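Local coordinates for germination protein (Bacillus megaterium, PDB 6O59) that probably acts in sensing germinants and triggering spore germination as the A subunit of receptor GerK3, of which this is the N-terminal domain, at residues 14-19 / 96-101; 57-60 / 64-67; 147-152 / 253-258; 162-167 / 242-247. All blocks are in the same frame, centred on the assembly; numbering follows the deposited sequence.

Interaction 1: residues 14-19 / 96-101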
loop_
_atom_site.group_PDB
_atom_site.type_symbol
_atom_site.label_atom_id
_atom_site.label_comp_id
_atom_site.label_asym_id
_atom_site.label_seq_id
_atom_site.Cartn_x
_atom_site.Cartn_y
_atom_site.Cartn_z
ATOM N N LEU A 14 -12.421 6.380 -7.032
ATOM C CA LEU A 14 -11.523 5.232 -7.126
ATOM C C LEU A 14 -10.400 5.515 -8.124
ATOM O O LEU A 14 -9.240 5.281 -7.792
ATOM C CB LEU A 14 -12.281 3.926 -7.470
ATOM C CG LEU A 14 -13.325 3.448 -6.438
ATOM C CD1 LEU A 14 -13.953 2.153 -6.864
ATOM C CD2 LEU A 14 -12.731 3.296 -5.021
ATOM N N THR A 15 -10.718 6.088 -9.295
ATOM C CA THR A 15 -9.683 6.413 -10.282
ATOM C C THR A 15 -8.637 7.355 -9.684
ATOM O O THR A 15 -7.443 7.119 -9.877
ATOM C CB THR A 15 -10.282 7.008 -11.553
ATOM O OG1 THR A 15 -11.248 7.966 -11.169
ATOM C CG2 THR A 15 -10.929 5.959 -12.442
ATOM N N LEU A 16 -9.095 8.371 -8.896
ATOM C CA LEU A 16 -8.264 9.379 -8.237
ATOM C C LEU A 16 -7.404 8.780 -7.123
ATOM O O LEU A 16 -6.268 9.224 -6.972
ATOM C CB LEU A 16 -9.108 10.554 -7.712
ATOM C CG LEU A 16 -9.510 11.621 -8.779
ATOM C CD1 LEU A 16 -10.639 12.472 -8.297
ATOM C CD2 LEU A 16 -8.344 12.518 -9.166
ATOM N N ILE A 17 -7.908 7.776 -6.361
ATOM C CA ILE A 17 -7.105 7.109 -5.323
ATOM C C ILE A 17 -5.929 6.395 -6.012
ATOM O O ILE A 17 -4.772 6.649 -5.678
ATOM C CB ILE A 17 -7.946 6.127 -4.456
ATOM C CG1 ILE A 17 -8.959 6.883 -3.575
ATOM C CG2 ILE A 17 -7.031 5.202 -3.608
ATOM C CD1 ILE A 17 -10.091 6.013 -3.083
ATOM N N LYS A 18 -6.239 5.562 -7.016
ATOM C CA LYS A 18 -5.263 4.827 -7.819
ATOM C C LYS A 18 -4.175 5.783 -8.359
ATOM O O LYS A 18 -2.983 5.473 -8.306
ATOM C CB LYS A 18 -5.966 4.087 -8.974
ATOM C CG LYS A 18 -6.935 2.992 -8.523
ATOM C CD LYS A 18 -7.390 2.121 -9.692
ATOM C CE LYS A 18 -8.779 1.550 -9.503
ATOM N NZ LYS A 18 -9.844 2.513 -9.910
ATOM N N GLU A 19 -4.608 6.959 -8.826
ATOM C CA GLU A 19 -3.793 8.031 -9.370
ATOM C C GLU A 19 -2.833 8.579 -8.295
ATOM O O GLU A 19 -1.613 8.628 -8.505
ATOM C CB GLU A 19 -4.750 9.132 -9.845
ATOM C CG GLU A 19 -4.288 10.006 -10.989
ATOM C CD GLU A 19 -5.260 11.144 -11.251
ATOM O OE1 GLU A 19 -6.332 10.892 -11.854
ATOM O OE2 GLU A 19 -4.958 12.286 -10.833
ATOM N N ASP A 96 -14.102 14.514 3.889
ATOM C CA ASP A 96 -14.804 15.236 2.805
ATOM C C ASP A 96 -13.830 16.042 1.890
ATOM O O ASP A 96 -14.259 16.916 1.126
ATOM C CB ASP A 96 -15.904 16.159 3.380
ATOM C CG ASP A 96 -15.409 17.361 4.160
ATOM O OD1 ASP A 96 -14.326 17.263 4.792
ATOM O OD2 ASP A 96 -16.106 18.398 4.153
ATOM N N ASN A 97 -12.525 15.708 1.967
ATOM C CA ASN A 97 -11.426 16.273 1.185
ATOM C C ASN A 97 -10.330 15.209 1.060
ATOM O O ASN A 97 -10.302 14.263 1.868
ATOM C CB ASN A 97 -10.909 17.584 1.781
ATOM C CG ASN A 97 -10.030 17.438 2.988
ATOM O OD1 ASN A 97 -10.497 17.206 4.104
ATOM N ND2 ASN A 97 -8.736 17.593 2.782
ATOM N N TRP A 98 -9.472 15.324 0.020
ATOM C CA TRP A 98 -8.432 14.331 -0.296
ATOM C C TRP A 98 -7.358 14.164 0.785
ATOM O O TRP A 98 -6.971 13.019 1.053
ATOM C CB TRP A 98 -7.778 14.612 -1.657
ATOM C CG TRP A 98 -8.727 14.293 -2.768
ATOM C CD1 TRP A 98 -9.471 15.185 -3.481
ATOM C CD2 TRP A 98 -9.223 12.990 -3.113
ATOM N NE1 TRP A 98 -10.338 14.519 -4.314
ATOM C CE2 TRP A 98 -10.209 13.169 -4.109
ATOM C CE3 TRP A 98 -8.899 11.681 -2.707
ATOM C CZ2 TRP A 98 -10.874 12.094 -4.704
ATOM C CZ3 TRP A 98 -9.561 10.617 -3.293
ATOM C CH2 TRP A 98 -10.536 10.827 -4.280
ATOM N N ASN A 99 -6.900 15.269 1.416
ATOM C CA ASN A 99 -5.862 15.230 2.441
ATOM C C ASN A 99 -6.258 14.303 3.598
ATOM O O ASN A 99 -5.497 13.379 3.929
ATOM C CB ASN A 99 -5.550 16.629 2.952
ATOM C CG ASN A 99 -4.076 16.898 3.083
ATOM O OD1 ASN A 99 -3.403 16.398 4.004
ATOM N ND2 ASN A 99 -3.542 17.694 2.156
ATOM N N ASP A 100 -7.474 14.526 4.164
ATOM C CA ASP A 100 -8.045 13.757 5.273
ATOM C C ASP A 100 -8.272 12.297 4.901
ATOM O O ASP A 100 -7.972 11.403 5.702
ATOM C CB ASP A 100 -9.361 14.393 5.735
ATOM C CG ASP A 100 -9.209 15.691 6.496
ATOM O OD1 ASP A 100 -8.055 16.053 6.837
ATOM O OD2 ASP A 100 -10.245 16.343 6.764
ATOM N N LEU A 101 -8.798 12.062 3.688
ATOM C CA LEU A 101 -9.048 10.720 3.162
ATOM C C LEU A 101 -7.739 9.948 3.081
ATOM O O LEU A 101 -7.623 8.866 3.663
ATOM C CB LEU A 101 -9.721 10.797 1.767
ATOM C CG LEU A 101 -10.076 9.470 1.088
ATOM C CD1 LEU A 101 -11.402 9.568 0.397
ATOM C CD2 LEU A 101 -9.027 9.059 0.077
#

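Interaction 2: residues 57-60 / 64-67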
loop_
_atom_site.group_PDB
_atom_site.type_symbol
_atom_site.label_atom_id
_atom_site.label_comp_id
_atom_site.label_asym_id
_atom_site.label_seq_id
_atom_site.Cartn_x
_atom_site.Cartn_y
_atom_site.Cartn_z
ATOM N N GLN A 57 -15.368 -6.126 6.734
ATOM C CA GLN A 57 -15.526 -6.710 5.398
ATOM C C GLN A 57 -16.662 -7.731 5.395
ATOM O O GLN A 57 -17.488 -7.713 4.490
ATOM C CB GLN A 57 -14.230 -7.366 4.934
ATOM C CG GLN A 57 -13.142 -6.353 4.606
ATOM C CD GLN A 57 -12.039 -6.998 3.830
ATOM O OE1 GLN A 57 -12.217 -7.402 2.682
ATOM N NE2 GLN A 57 -10.880 -7.122 4.444
ATOM N N ASP A 58 -16.738 -8.574 6.438
ATOM C CA ASP A 58 -17.785 -9.574 6.629
ATOM C C ASP A 58 -19.146 -8.911 6.626
ATOM O O ASP A 58 -20.032 -9.342 5.887
ATOM C CB ASP A 58 -17.579 -10.329 7.959
ATOM C CG ASP A 58 -16.467 -11.361 7.978
ATOM O OD1 ASP A 58 -15.737 -11.469 6.968
ATOM O OD2 ASP A 58 -16.327 -12.063 9.007
ATOM N N TYR A 59 -19.298 -7.838 7.436
ATOM C CA TYR A 59 -20.547 -7.096 7.565
ATOM C C TYR A 59 -20.969 -6.539 6.200
ATOM O O TYR A 59 -22.073 -6.823 5.734
ATOM C CB TYR A 59 -20.407 -5.969 8.612
ATOM C CG TYR A 59 -21.525 -4.944 8.560
ATOM C CD1 TYR A 59 -21.398 -3.779 7.804
ATOM C CD2 TYR A 59 -22.713 -5.142 9.260
ATOM C CE1 TYR A 59 -22.443 -2.863 7.707
ATOM C CE2 TYR A 59 -23.754 -4.215 9.196
ATOM C CZ TYR A 59 -23.614 -3.074 8.419
ATOM O OH TYR A 59 -24.632 -2.150 8.355
ATOM N N LEU A 60 -20.060 -5.781 5.559
ATOM C CA LEU A 60 -20.285 -5.103 4.297
ATOM C C LEU A 60 -20.483 -6.044 3.126
ATOM O O LEU A 60 -21.514 -5.950 2.455
ATOM C CB LEU A 60 -19.118 -4.153 4.009
ATOM C CG LEU A 60 -19.035 -2.910 4.911
ATOM C CD1 LEU A 60 -17.737 -2.154 4.678
ATOM C CD2 LEU A 60 -20.267 -1.986 4.738
ATOM N N LEU A 64 -24.654 -7.864 6.268
ATOM C CA LEU A 64 -25.087 -8.387 7.566
ATOM C C LEU A 64 -25.992 -7.421 8.368
ATOM O O LEU A 64 -26.331 -7.716 9.522
ATOM C CB LEU A 64 -23.843 -8.788 8.388
ATOM C CG LEU A 64 -23.473 -10.297 8.491
ATOM C CD1 LEU A 64 -23.705 -11.062 7.191
ATOM C CD2 LEU A 64 -22.039 -10.481 8.945
ATOM N N MET A 65 -26.461 -6.333 7.721
ATOM C CA MET A 65 -27.354 -5.335 8.315
ATOM C C MET A 65 -28.815 -5.863 8.461
ATOM O O MET A 65 -29.292 -5.990 9.588
ATOM C CB MET A 65 -27.317 -4.047 7.464
ATOM C CG MET A 65 -28.161 -2.909 8.015
ATOM S SD MET A 65 -28.503 -1.647 6.766
ATOM C CE MET A 65 -27.415 -0.397 7.292
ATOM N N LYS A 66 -29.502 -6.143 7.319
ATOM C CA LYS A 66 -30.919 -6.557 7.139
ATOM C C LYS A 66 -31.553 -7.317 8.378
ATOM O O LYS A 66 -30.979 -8.315 8.824
ATOM C CB LYS A 66 -31.109 -7.383 5.831
ATOM C CG LYS A 66 -30.506 -8.798 5.809
ATOM C CD LYS A 66 -29.757 -9.125 4.521
ATOM C CE LYS A 66 -29.372 -10.587 4.493
ATOM N NZ LYS A 66 -28.266 -10.862 3.541
ATOM N N ASP A 67 -32.713 -6.861 8.948
ATOM C CA ASP A 67 -33.552 -5.697 8.617
ATOM C C ASP A 67 -32.815 -4.355 8.860
ATOM O O ASP A 67 -31.725 -4.345 9.441
ATOM C CB ASP A 67 -34.841 -5.748 9.467
ATOM C CG ASP A 67 -35.690 -4.489 9.433
ATOM O OD1 ASP A 67 -36.489 -4.338 8.486
ATOM O OD2 ASP A 67 -35.527 -3.637 10.337
#

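Interaction 3: residues 147-152 / 253-258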
loop_
_atom_site.group_PDB
_atom_site.type_symbol
_atom_site.label_atom_id
_atom_site.label_comp_id
_atom_site.label_asym_id
_atom_site.label_seq_id
_atom_site.Cartn_x
_atom_site.Cartn_y
_atom_site.Cartn_z
ATOM N N GLY A 147 11.877 -6.972 15.684
ATOM C CA GLY A 147 10.925 -6.456 14.696
ATOM C C GLY A 147 11.604 -6.270 13.349
ATOM O O GLY A 147 11.573 -5.184 12.756
ATOM N N ALA A 148 12.270 -7.343 12.890
ATOM C CA ALA A 148 13.018 -7.409 11.648
ATOM C C ALA A 148 12.160 -7.966 10.527
ATOM O O ALA A 148 11.122 -8.586 10.777
ATOM C CB ALA A 148 14.257 -8.276 11.834
ATOM N N PHE A 149 12.612 -7.761 9.285
ATOM C CA PHE A 149 11.955 -8.280 8.106
ATOM C C PHE A 149 11.908 -9.815 8.133
ATOM O O PHE A 149 12.761 -10.456 8.743
ATOM C CB PHE A 149 12.680 -7.792 6.861
ATOM C CG PHE A 149 12.466 -6.331 6.546
ATOM C CD1 PHE A 149 11.185 -5.827 6.330
ATOM C CD2 PHE A 149 13.549 -5.479 6.351
ATOM C CE1 PHE A 149 10.990 -4.486 5.975
ATOM C CE2 PHE A 149 13.355 -4.139 5.999
ATOM C CZ PHE A 149 12.076 -3.652 5.819
ATOM N N THR A 150 10.897 -10.385 7.476
ATOM C CA THR A 150 10.659 -11.823 7.358
ATOM C C THR A 150 10.868 -12.275 5.896
ATOM O O THR A 150 11.261 -11.474 5.036
ATOM C CB THR A 150 9.229 -12.155 7.839
ATOM O OG1 THR A 150 8.272 -11.509 6.990
ATOM C CG2 THR A 150 8.990 -11.753 9.273
ATOM N N GLU A 151 10.544 -13.554 5.611
ATOM C CA GLU A 151 10.648 -14.160 4.281
ATOM C C GLU A 151 9.457 -13.752 3.382
ATOM O O GLU A 151 9.510 -13.975 2.162
ATOM C CB GLU A 151 10.734 -15.688 4.391
ATOM C CG GLU A 151 11.703 -16.204 5.444
ATOM C CD GLU A 151 12.748 -17.197 4.964
ATOM O OE1 GLU A 151 13.939 -17.002 5.300
ATOM O OE2 GLU A 151 12.386 -18.168 4.258
ATOM N N SER A 152 8.408 -13.123 3.980
ATOM C CA SER A 152 7.188 -12.692 3.290
ATOM C C SER A 152 7.249 -11.239 2.825
ATOM O O SER A 152 7.384 -10.351 3.666
ATOM C CB SER A 152 5.983 -12.877 4.214
ATOM O OG SER A 152 4.789 -12.400 3.616
ATOM N N ALA A 253 13.787 0.870 -2.484
ATOM C CA ALA A 253 13.804 -0.351 -1.671
ATOM C C ALA A 253 13.236 -1.542 -2.479
ATOM O O ALA A 253 12.211 -1.411 -3.132
ATOM C CB ALA A 253 13.024 -0.150 -0.373
ATOM N N ILE A 254 13.935 -2.679 -2.474
ATOM C CA ILE A 254 13.509 -3.880 -3.197
ATOM C C ILE A 254 13.317 -5.006 -2.211
ATOM O O ILE A 254 14.208 -5.283 -1.406
ATOM C CB ILE A 254 14.503 -4.279 -4.325
ATOM C CG1 ILE A 254 14.716 -3.130 -5.336
ATOM C CG2 ILE A 254 14.080 -5.572 -5.026
ATOM C CD1 ILE A 254 16.159 -2.969 -5.758
ATOM N N PHE A 255 12.155 -5.656 -2.288
ATOM C CA PHE A 255 11.818 -6.827 -1.486
ATOM C C PHE A 255 11.658 -8.026 -2.396
ATOM O O PHE A 255 10.783 -8.029 -3.271
ATOM C CB PHE A 255 10.552 -6.605 -0.640
ATOM C CG PHE A 255 10.766 -5.585 0.440
ATOM C CD1 PHE A 255 11.416 -5.926 1.615
ATOM C CD2 PHE A 255 10.366 -4.260 0.260
ATOM C CE1 PHE A 255 11.636 -4.980 2.597
ATOM C CE2 PHE A 255 10.564 -3.316 1.260
ATOM C CZ PHE A 255 11.192 -3.683 2.423
ATOM N N VAL A 256 12.538 -9.024 -2.215
ATOM C CA VAL A 256 12.542 -10.270 -2.978
ATOM C C VAL A 256 11.872 -11.371 -2.136
ATOM O O VAL A 256 12.141 -11.484 -0.938
ATOM C CB VAL A 256 13.981 -10.650 -3.397
ATOM C CG1 VAL A 256 13.987 -11.854 -4.334
ATOM C CG2 VAL A 256 14.690 -9.461 -4.044
ATOM N N ASP A 257 10.995 -12.167 -2.772
ATOM C CA ASP A 257 10.285 -13.274 -2.146
ATOM C C ASP A 257 11.269 -14.299 -1.583
ATOM O O ASP A 257 12.164 -14.777 -2.294
ATOM C CB ASP A 257 9.333 -13.929 -3.161
ATOM C CG ASP A 257 8.356 -14.944 -2.596
ATOM O OD1 ASP A 257 8.019 -14.843 -1.402
ATOM O OD2 ASP A 257 7.900 -15.814 -3.360
ATOM N N GLY A 258 11.135 -14.564 -0.284
ATOM C CA GLY A 258 11.981 -15.509 0.438
ATOM C C GLY A 258 13.221 -14.929 1.099
ATOM O O GLY A 258 13.865 -15.633 1.885
#

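Interaction 4: residues 162-167 / 242-247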
loop_
_atom_site.group_PDB
_atom_site.type_symbol
_atom_site.label_atom_id
_atom_site.label_comp_id
_atom_site.label_asym_id
_atom_site.label_seq_id
_atom_site.Cartn_x
_atom_site.Cartn_y
_atom_site.Cartn_z
ATOM N N ARG A 162 3.970 1.103 7.980
ATOM C CA ARG A 162 3.667 1.446 9.359
ATOM C C ARG A 162 4.518 2.618 9.814
ATOM O O ARG A 162 4.078 3.386 10.671
ATOM C CB ARG A 162 3.879 0.243 10.265
ATOM C CG ARG A 162 2.689 -0.675 10.285
ATOM C CD ARG A 162 2.764 -1.693 11.410
ATOM N NE ARG A 162 1.662 -2.664 11.392
ATOM C CZ ARG A 162 1.752 -3.903 10.912
ATOM N NH1 ARG A 162 2.885 -4.327 10.356
ATOM N NH2 ARG A 162 0.709 -4.726 10.976
ATOM N N ILE A 163 5.729 2.757 9.213
ATOM C CA ILE A 163 6.727 3.808 9.477
ATOM C C ILE A 163 6.541 5.003 8.507
ATOM O O ILE A 163 6.477 6.146 8.962
ATOM C CB ILE A 163 8.174 3.233 9.397
ATOM C CG1 ILE A 163 8.318 1.965 10.251
ATOM C CG2 ILE A 163 9.207 4.298 9.790
ATOM C CD1 ILE A 163 9.686 1.448 10.399
ATOM N N ILE A 164 6.502 4.745 7.183
ATOM C CA ILE A 164 6.324 5.803 6.176
ATOM C C ILE A 164 4.844 5.872 5.854
ATOM O O ILE A 164 4.332 4.993 5.157
ATOM C CB ILE A 164 7.211 5.556 4.907
ATOM C CG1 ILE A 164 8.701 5.401 5.262
ATOM C CG2 ILE A 164 7.017 6.630 3.834
ATOM C CD1 ILE A 164 9.414 6.650 5.720
ATOM N N LYS A 165 4.150 6.892 6.370
ATOM C CA LYS A 165 2.700 7.028 6.154
ATOM C C LYS A 165 2.343 8.121 5.074
ATOM O O LYS A 165 1.475 8.983 5.275
ATOM C CB LYS A 165 1.974 7.291 7.495
ATOM C CG LYS A 165 2.208 6.249 8.584
ATOM C CD LYS A 165 1.353 6.575 9.808
ATOM C CE LYS A 165 1.675 5.750 11.037
ATOM N NZ LYS A 165 2.915 6.208 11.730
ATOM N N THR A 166 2.977 8.045 3.916
ATOM C CA THR A 166 2.654 8.978 2.830
ATOM C C THR A 166 1.993 8.240 1.639
ATOM O O THR A 166 2.445 7.142 1.265
ATOM C CB THR A 166 3.890 9.787 2.364
ATOM O OG1 THR A 166 3.501 10.645 1.290
ATOM C CG2 THR A 166 5.037 8.922 1.888
ATOM N N PRO A 167 0.988 8.855 0.964
ATOM C CA PRO A 167 0.455 8.208 -0.250
ATOM C C PRO A 167 1.462 8.296 -1.406
ATOM O O PRO A 167 1.267 7.660 -2.431
ATOM C CB PRO A 167 -0.826 8.998 -0.549
ATOM C CG PRO A 167 -0.632 10.312 0.091
ATOM C CD PRO A 167 0.319 10.152 1.229
ATOM N N VAL A 242 15.745 1.593 8.791
ATOM C CA VAL A 242 16.865 1.874 7.882
ATOM C C VAL A 242 16.321 2.013 6.444
ATOM O O VAL A 242 16.746 2.930 5.722
ATOM C CB VAL A 242 18.001 0.829 8.011
ATOM C CG1 VAL A 242 19.119 1.068 6.992
ATOM C CG2 VAL A 242 18.571 0.840 9.431
ATOM N N VAL A 243 15.340 1.161 6.062
ATOM C CA VAL A 243 14.674 1.223 4.749
ATOM C C VAL A 243 13.923 2.550 4.660
ATOM O O VAL A 243 14.107 3.299 3.704
ATOM C CB VAL A 243 13.753 -0.005 4.502
ATOM C CG1 VAL A 243 12.741 0.260 3.391
ATOM C CG2 VAL A 243 14.581 -1.249 4.191
ATOM N N ALA A 244 13.153 2.875 5.708
ATOM C CA ALA A 244 12.381 4.120 5.818
ATOM C C ALA A 244 13.300 5.351 5.635
ATOM O O ALA A 244 12.978 6.236 4.835
ATOM C CB ALA A 244 11.659 4.166 7.152
ATOM N N GLY A 245 14.456 5.357 6.302
ATOM C CA GLY A 245 15.427 6.438 6.204
ATOM C C GLY A 245 15.941 6.635 4.793
ATOM O O GLY A 245 15.959 7.766 4.298
ATOM N N ASN A 246 16.321 5.526 4.112
ATOM C CA ASN A 246 16.816 5.613 2.731
ATOM C C ASN A 246 15.721 6.029 1.751
ATOM O O ASN A 246 16.005 6.766 0.800
ATOM C CB ASN A 246 17.459 4.323 2.284
ATOM C CG ASN A 246 18.790 4.094 2.940
ATOM O OD1 ASN A 246 18.982 3.131 3.678
ATOM N ND2 ASN A 246 19.739 4.984 2.709
ATOM N N LEU A 247 14.469 5.605 2.001
ATOM C CA LEU A 247 13.342 6.010 1.158
ATOM C C LEU A 247 13.135 7.528 1.239
ATOM O O LEU A 247 12.902 8.146 0.204
ATOM C CB LEU A 247 12.044 5.268 1.514
ATOM C CG LEU A 247 11.938 3.826 1.051
ATOM C CD1 LEU A 247 10.804 3.144 1.764
ATOM C CD2 LEU A 247 11.800 3.711 -0.467
#

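Interaction 1: residues 14-19 / 96-101
Trp98 reaches from the first turn of helix 98-106 to helix 10-20, where Leu16 and Ile17 receive the six-membered end of its indole. At CB the chain leaves toward the opposing helix, and CG lies opposite the backbone carbonyl carbon (chi1 -72°), which sends the ring out across the gap. The five-membered ring stays back from residues 14-19, so the touching is done by the three carbons at the distal end. CZ2 is the atom next to the Leu16 branch: Leu16 CD1 lies 3.6 Å from Trp98 CZ2 and approaches the ring obliquely. The root of the same leucine is met one atom further on, with Trp98 CH2 3.7 Å from Leu16 CB. Beyond that, Trp98 CZ3 lies 3.8 Å from Ile17 CG1, which comes in at the edge of the indole, near its plane. Both aliphatic chains cross the tryptophan roughly at right angles.

Helices 10-20 and 98-106 lie on one face of the N-terminal five-stranded antiparallel sheet, and the Ile17 and Leu101 side of this contact reaches the strands: Ile17 packs on Ile113 and Leu101 on Leu111, both of strand 110-114. Lys20 makes a cation-pi contact with the indole, while the backbone of Trp98 is hydrogen-bonded to Ser4 of the N-terminal tail. One turn after the N-cap position, held by Asn97, Leu101 turns toward helix 10-20 as well, and its CD2 methyl comes within 4.3 Å of Ile17 CG1.

Interaction 2: residues 57-60 / 64-67
The C-terminal end of helix 54-62 is closed by its own continuation: Leu64 and Met65, on the chain as it leaves the helix, fold back along Tyr59 of the last turns. The backbone part is a bond from residue i+5 back to residue i, Leu64 N to Tyr59 O at 2.8 Å, with an N-H...O angle of 158°. It uses a carbonyl near the helix end and holds the start of the following loop against the helix.

Tyr59 carries the rest. Its CG is anti to the backbone N (chi1 166°), an orientation that swings the ring along the departing chain. Tyr59 and Leu64 run past each other in opposite directions: near the root of the ring, Tyr59 CD2 lies 3.9 Å from Leu64 CB, while the leucine tip reaches back over the helix backbone, its CD2 being 3.8 Å from Asp58 O. Further out, the ring passes the next peptide, with Tyr59 CE2 3.7 Å from Met65 N, an oblique approach.

Helix 54-62 packs on the N-terminal sheet through Gln57 and Leu60, both touching Ile44 of strand 40-47; Tyr59, like Leu60, meets Ile82 of helix 78-86. The phenol oxygen is hydrogen-bonded to Asp85 OD2 of that same helix. Met65 also touches Ile82 and Asp85, so the loop, the tyrosine and helix 78-86 share one contact. Around the phenol oxygen the methionine curls: a bend at chi3 (-105°) brings its terminal methyl back, and Met65 CB and CE sit 3.4 and 3.5 Å from Tyr59 OH.

Interaction 3: residues 147-152 / 253-258
Phe255 turns its edge to the face of Phe149 in a T-shaped (edge-to-face) pair, the ring planes 68° apart and the centroids separated by 4.9 Å. The leading edge is the CE1-CZ side of Phe255. Its CE1 stands over one face of the Phe149 ring, displaced toward the rim, 3.5 Å from both CE1 and CZ of Phe149. Seen from the other partner, Phe149 CE2 lies in the plane of the Phe255 ring.

Phe255 belongs to strand 252-256 of the second five-stranded antiparallel sheet, whereas Phe149 comes from the loop leading into helix 153-163. Both rings have further neighbours: Phe255 also touches Asn156 and Leu157 of that helix, and Phe149 packs on Pro240 and Val243 of helix 240-248.

Where the strand turns toward its hairpin partner 262-265, the loop is tied on by backbone. Gly258 N donates to Glu151 O at 3.0 Å, with an N-H...O angle of 142°; the positive phi here (92°) is one that glycine adopts readily at such a turn. The Glu151 side chain bends at chi2 and lies alongside the same residue, its CD 3.6 Å from Gly258 O, a proximity of two acceptor groups and not a bond.

Interaction 4: residues 162-167 / 242-247
Two neighbouring isoleucines with similar first torsions converge on Ala244: chi1 is -50° in Ile163 and -55° in Ile164, and in both CG2 is anti to the backbone N. A different branch does the touching in each. Ile163 offers CG2, while Ile164 uses its longer arm, folded at chi2 (-71°) so that CD1 comes round to the alanine.

The contact joins the end of helix 153-163, with the linker running on to strand 169-176, to helix 240-248; both helices lie against the C-terminal five-stranded antiparallel sheet. Ile164 lies between helix and strand, touching Ile189 of strand 182-189 as well as Leu248. From the facing helix, Leu247 packs on Met187 and Ile189 of that strand. Ile163 is the more exposed of the two isoleucines and also meets Pro240 at the start of helix 240-248.

The small alanine is consistent with the close approach of the backbones, Ala244 CA being 6.3 Å from Ile164 CA. No hydrogen bond crosses between the two segments; the side chains meet through aliphatic carbons, although Ile164 CD1 also lies near Ala244 O. On its own side the linker turn has a weak bond, Lys165 NZ to Arg162 O at 3.2 Å. The alanine methyl settles in the notch between the two isoleucines: Ala244 CB lies 3.6 Å from Ile163 CG2 and equally far from Ile164 CD1, with Ile164 CG1 next at 3.7 Å.

Overall arrangement
From the N terminus, helix 10-20 opens a long loop that interaction 1 closes at helix 98-106, bringing two helices together over the first sheet. Within that loop, interaction 2 makes a short closure of its own at the end of helix 54-62. Both contacts are complete before the second half begins. There, interaction 3 opens at residues 147-152 and closes only at 253-258, and interaction 4 opens and closes within it. No loops cross. Interactions 3 and 4 touch, with Ala253 CB 3.8 Å from Val243 CG1. The two pairs thus serve separate five-stranded sheets with the same strand order; interactions 1 and 4 approach to about 7 Å between nearest atoms.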